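Local coordinates for Pre-mRNA splicing factor PRP8 (Cyanidioschyzon merolae, PDB 6NQI), which probably takes part in pre-mRNA splicing by binding spliceosomal snRNAs and intron RNA, here represented by its RNase H-like domain, at residues W60-R71 with P92-Y102. Residues are numbered along the deposited sequence; the frame is centred on the assembly and turned at random.
Sequences WKCAEHVLTMLR and PLKTLLAGTEY
Leu96 enters helix 54-71 as a knob into a hole, seated among Trp60, Ala63, Glu64 and Leu67, and illustrates how two helices mesh with no hydrogen bond between them. With CG anti to its own carbonyl carbon (chi1 -59°), it brings CD1 to 3.7 Å from Ala63 CB and CD2 to the indole edge. The segment axes cross at -43° and approach to 8.5 Å, a closeness the small Ala63 probably permits. Deeper in, Val66 CG1 meets Leu93 CD1, and Leu67 and Leu97 run past each other in opposite directions, Leu67 CD1 lying 3.6 Å from Leu97 CD2. In this RNase H-like fold, helix 54-71 turns His65 and Met69 to strand 24-32 and this other flank to helix 90-97. At one end Pro92 CB makes a CH-pi contact over the six-membered ring of Trp60, 6° off its normal. Replacing Trp60 by an alanine removes the indole and would probably uncover Pro92 and breach the Leu96 hole. At the other end Leu70 CB makes a CH-pi contact with Tyr102, whose opposite face carries Glu101 CG and whose OH lies beside Arg71 CA. The solvent side is looser: the exposed Arg71 side chain keeps CG 4.0 Å from Tyr102 OH, and Thr95 offers CB to the indole edge while its OG1 hydrogen-bonds to Asp91 O.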
loop_
_atom_site.group_PDB
_atom_site.type_symbol
_atom_site.label_atom_id
_atom_site.label_comp_id
_atom_site.label_asym_id
_atom_site.label_seq_id
_atom_site.Cartn_x
_atom_site.Cartn_y
_atom_site.Cartn_z
ATOM N N TRP A 60 -12.087 -1.760 11.631
ATOM C CA TRP A 60 -12.549 -3.133 11.496
ATOM C C TRP A 60 -12.571 -3.582 10.042
ATOM O O TRP A 60 -12.232 -4.736 9.751
ATOM C CB TRP A 60 -13.915 -3.294 12.146
ATOM C CG TRP A 60 -13.802 -3.428 13.628
ATOM C CD1 TRP A 60 -14.126 -2.494 14.572
ATOM C CD2 TRP A 60 -13.256 -4.536 14.336
ATOM N NE1 TRP A 60 -13.853 -2.973 15.832
ATOM C CE2 TRP A 60 -13.311 -4.224 15.712
ATOM C CE3 TRP A 60 -12.730 -5.771 13.941
ATOM C CZ2 TRP A 60 -12.869 -5.105 16.693
ATOM C CZ3 TRP A 60 -12.302 -6.642 14.907
ATOM C CH2 TRP A 60 -12.369 -6.308 16.274
ATOM N N LYS A 61 -12.964 -2.700 9.111
ATOM C CA LYS A 61 -12.877 -3.064 7.696
ATOM C C LYS A 61 -11.433 -3.302 7.267
ATOM O O LYS A 61 -11.156 -4.210 6.476
ATOM C CB LYS A 61 -13.535 -2.015 6.789
ATOM C CG LYS A 61 -15.067 -2.119 6.713
ATOM C CD LYS A 61 -15.593 -1.780 5.315
ATOM C CE LYS A 61 -15.794 -3.013 4.420
ATOM N NZ LYS A 61 -16.833 -3.929 4.978
ATOM N N CYS A 62 -10.487 -2.523 7.791
ATOM C CA CYS A 62 -9.099 -2.784 7.448
ATOM C C CYS A 62 -8.636 -4.136 7.992
ATOM O O CYS A 62 -7.969 -4.907 7.283
ATOM C CB CYS A 62 -8.207 -1.668 7.971
ATOM S SG CYS A 62 -6.483 -1.958 7.468
ATOM N N ALA A 63 -8.976 -4.434 9.252
ATOM C CA ALA A 63 -8.623 -5.730 9.835
ATOM C C ALA A 63 -9.215 -6.880 9.023
ATOM O O ALA A 63 -8.539 -7.881 8.738
ATOM C CB ALA A 63 -9.103 -5.787 11.283
ATOM N N GLU A 64 -10.495 -6.760 8.654
ATOM C CA GLU A 64 -11.137 -7.812 7.879
ATOM C C GLU A 64 -10.499 -7.947 6.493
ATOM O O GLU A 64 -10.331 -9.066 5.983
ATOM C CB GLU A 64 -12.638 -7.527 7.805
ATOM C CG GLU A 64 -13.467 -8.730 7.421
ATOM C CD GLU A 64 -13.517 -8.989 5.927
ATOM O OE1 GLU A 64 -13.213 -8.053 5.130
ATOM O OE2 GLU A 64 -13.894 -10.134 5.552
ATOM N N HIS A 65 -10.084 -6.827 5.895
ATOM C CA HIS A 65 -9.436 -6.880 4.585
ATOM C C HIS A 65 -8.098 -7.604 4.656
ATOM O O HIS A 65 -7.820 -8.485 3.832
ATOM C CB HIS A 65 -9.266 -5.460 4.020
ATOM C CG HIS A 65 -8.405 -5.388 2.791
ATOM N ND1 HIS A 65 -7.246 -4.633 2.735
ATOM C CD2 HIS A 65 -8.509 -6.007 1.588
ATOM C CE1 HIS A 65 -6.691 -4.770 1.542
ATOM N NE2 HIS A 65 -7.430 -5.609 0.832
ATOM N N VAL A 66 -7.269 -7.256 5.648
ATOM C CA VAL A 66 -6.002 -7.960 5.841
ATOM C C VAL A 66 -6.247 -9.451 6.038
ATOM O O VAL A 66 -5.558 -10.289 5.440
ATOM C CB VAL A 66 -5.200 -7.343 7.002
ATOM C CG1 VAL A 66 -4.072 -8.256 7.426
ATOM C CG2 VAL A 66 -4.610 -6.008 6.571
ATOM N N LEU A 67 -7.242 -9.815 6.851
ATOM C CA LEU A 67 -7.537 -11.237 6.997
ATOM C C LEU A 67 -7.886 -11.867 5.649
ATOM O O LEU A 67 -7.461 -12.989 5.355
ATOM C CB LEU A 67 -8.656 -11.457 8.011
ATOM C CG LEU A 67 -9.122 -12.916 8.163
ATOM C CD1 LEU A 67 -7.978 -13.866 8.483
ATOM C CD2 LEU A 67 -10.222 -13.066 9.214
ATOM N N THR A 68 -8.647 -11.162 4.809
ATOM C CA THR A 68 -9.028 -11.742 3.516
ATOM C C THR A 68 -7.815 -11.914 2.601
ATOM O O THR A 68 -7.666 -12.952 1.932
ATOM C CB THR A 68 -10.111 -10.883 2.848
ATOM O OG1 THR A 68 -11.227 -10.799 3.731
ATOM C CG2 THR A 68 -10.584 -11.537 1.563
ATOM N N MET A 69 -6.942 -10.904 2.558
ATOM C CA MET A 69 -5.743 -11.016 1.731
ATOM C C MET A 69 -4.837 -12.134 2.232
ATOM O O MET A 69 -4.208 -12.830 1.424
ATOM C CB MET A 69 -4.955 -9.697 1.689
ATOM C CG MET A 69 -5.655 -8.472 1.101
ATOM S SD MET A 69 -6.532 -8.753 -0.457
ATOM C CE MET A 69 -5.278 -9.501 -1.483
ATOM N N LEU A 70 -4.779 -12.345 3.554
ATOM C CA LEU A 70 -4.043 -13.487 4.079
ATOM C C LEU A 70 -4.647 -14.780 3.562
ATOM O O LEU A 70 -3.939 -15.654 3.044
ATOM C CB LEU A 70 -4.046 -13.473 5.612
ATOM C CG LEU A 70 -3.181 -12.403 6.283
ATOM C CD1 LEU A 70 -3.421 -12.372 7.783
ATOM C CD2 LEU A 70 -1.726 -12.579 5.947
ATOM N N ARG A 71 -5.969 -14.902 3.670
ATOM C CA ARG A 71 -6.648 -16.127 3.257
ATOM C C ARG A 71 -6.425 -16.440 1.789
ATOM O O ARG A 71 -6.502 -17.604 1.390
ATOM C CB ARG A 71 -8.141 -16.012 3.540
ATOM C CG ARG A 71 -8.549 -16.123 4.989
ATOM C CD ARG A 71 -10.031 -16.372 5.053
ATOM N NE ARG A 71 -10.471 -16.924 6.329
ATOM C CZ ARG A 71 -11.269 -16.281 7.177
ATOM N NH1 ARG A 71 -11.692 -15.049 6.871
ATOM N NH2 ARG A 71 -11.630 -16.873 8.329
ATOM N N PRO A 92 -8.041 -4.752 16.597
ATOM C CA PRO A 92 -9.014 -5.472 15.749
ATOM C C PRO A 92 -8.395 -6.566 14.902
ATOM O O PRO A 92 -8.919 -7.689 14.857
ATOM C CB PRO A 92 -9.620 -4.350 14.898
ATOM C CG PRO A 92 -9.543 -3.142 15.776
ATOM C CD PRO A 92 -8.228 -3.289 16.499
ATOM N N LEU A 93 -7.284 -6.268 14.227
ATOM C CA LEU A 93 -6.595 -7.290 13.448
ATOM C C LEU A 93 -6.267 -8.519 14.292
ATOM O O LEU A 93 -6.625 -9.649 13.937
ATOM C CB LEU A 93 -5.329 -6.711 12.844
ATOM C CG LEU A 93 -4.600 -7.691 11.946
ATOM C CD1 LEU A 93 -5.541 -8.220 10.885
ATOM C CD2 LEU A 93 -3.424 -6.987 11.323
ATOM N N LYS A 94 -5.583 -8.324 15.416
ATOM C CA LYS A 94 -5.304 -9.466 16.279
ATOM C C LYS A 94 -6.582 -10.250 16.581
ATOM O O LYS A 94 -6.591 -11.484 16.475
ATOM C CB LYS A 94 -4.583 -9.002 17.544
ATOM C CG LYS A 94 -3.148 -8.566 17.242
ATOM C CD LYS A 94 -2.530 -7.830 18.415
ATOM C CE LYS A 94 -1.071 -7.519 18.162
ATOM N NZ LYS A 94 -0.160 -8.665 18.520
ATOM N N THR A 95 -7.694 -9.552 16.881
ATOM C CA THR A 95 -8.928 -10.269 17.215
ATOM C C THR A 95 -9.393 -11.137 16.054
ATOM O O THR A 95 -9.806 -12.282 16.255
ATOM C CB THR A 95 -10.060 -9.309 17.578
ATOM O OG1 THR A 95 -9.676 -8.493 18.686
ATOM C CG2 THR A 95 -11.299 -10.109 17.973
ATOM N N LEU A 96 -9.316 -10.621 14.827
ATOM C CA LEU A 96 -9.789 -11.412 13.701
ATOM C C LEU A 96 -8.826 -12.535 13.336
ATOM O O LEU A 96 -9.220 -13.448 12.600
ATOM C CB LEU A 96 -10.034 -10.521 12.485
ATOM C CG LEU A 96 -11.047 -9.383 12.662
ATOM C CD1 LEU A 96 -11.417 -8.706 11.356
ATOM C CD2 LEU A 96 -12.280 -9.871 13.380
ATOM N N LEU A 97 -7.575 -12.492 13.811
ATOM C CA LEU A 97 -6.601 -13.528 13.479
ATOM C C LEU A 97 -6.507 -14.595 14.554
ATOM O O LEU A 97 -5.950 -15.670 14.298
ATOM C CB LEU A 97 -5.210 -12.916 13.240
ATOM C CG LEU A 97 -5.092 -11.885 12.118
ATOM C CD1 LEU A 97 -3.668 -11.647 11.727
ATOM C CD2 LEU A 97 -5.865 -12.385 10.925
ATOM N N ALA A 98 -7.041 -14.314 15.740
ATOM C CA ALA A 98 -7.076 -15.294 16.807
ATOM C C ALA A 98 -7.751 -16.571 16.329
ATOM O O ALA A 98 -8.751 -16.530 15.607
ATOM C CB ALA A 98 -7.823 -14.710 18.005
ATOM N N GLY A 99 -7.202 -17.715 16.743
ATOM C CA GLY A 99 -7.746 -19.003 16.370
ATOM C C GLY A 99 -7.464 -19.458 14.953
ATOM O O GLY A 99 -7.920 -20.547 14.577
ATOM N N THR A 100 -6.752 -18.664 14.148
ATOM C CA THR A 100 -6.448 -18.995 12.760
ATOM C C THR A 100 -4.966 -19.307 12.566
ATOM O O THR A 100 -4.109 -18.957 13.383
ATOM C CB THR A 100 -6.839 -17.847 11.832
ATOM O OG1 THR A 100 -5.808 -16.850 11.863
ATOM C CG2 THR A 100 -8.145 -17.233 12.281
ATOM N N GLU A 101 -4.665 -19.892 11.400
ATOM C CA GLU A 101 -3.295 -20.226 11.021
ATOM C C GLU A 101 -2.409 -18.999 10.887
ATOM O O GLU A 101 -1.177 -19.135 10.839
ATOM C CB GLU A 101 -3.337 -21.013 9.709
ATOM C CG GLU A 101 -4.138 -20.303 8.593
ATOM C CD GLU A 101 -4.286 -21.147 7.330
ATOM O OE1 GLU A 101 -3.252 -21.451 6.694
ATOM O OE2 GLU A 101 -5.435 -21.519 6.984
ATOM N N TYR A 102 -3.006 -17.810 10.820
ATOM C CA TYR A 102 -2.273 -16.562 10.666
ATOM C C TYR A 102 -1.987 -15.905 12.008
ATOM O O TYR A 102 -1.375 -14.827 12.045
ATOM C CB TYR A 102 -3.039 -15.595 9.738
ATOM C CG TYR A 102 -3.611 -16.300 8.526
ATOM C CD1 TYR A 102 -2.796 -16.665 7.461
ATOM C CD2 TYR A 102 -4.967 -16.613 8.456
ATOM C CE1 TYR A 102 -3.305 -17.324 6.368
ATOM C CE2 TYR A 102 -5.487 -17.265 7.359
ATOM C CZ TYR A 102 -4.652 -17.616 6.317
ATOM O OH TYR A 102 -5.172 -18.268 5.220
#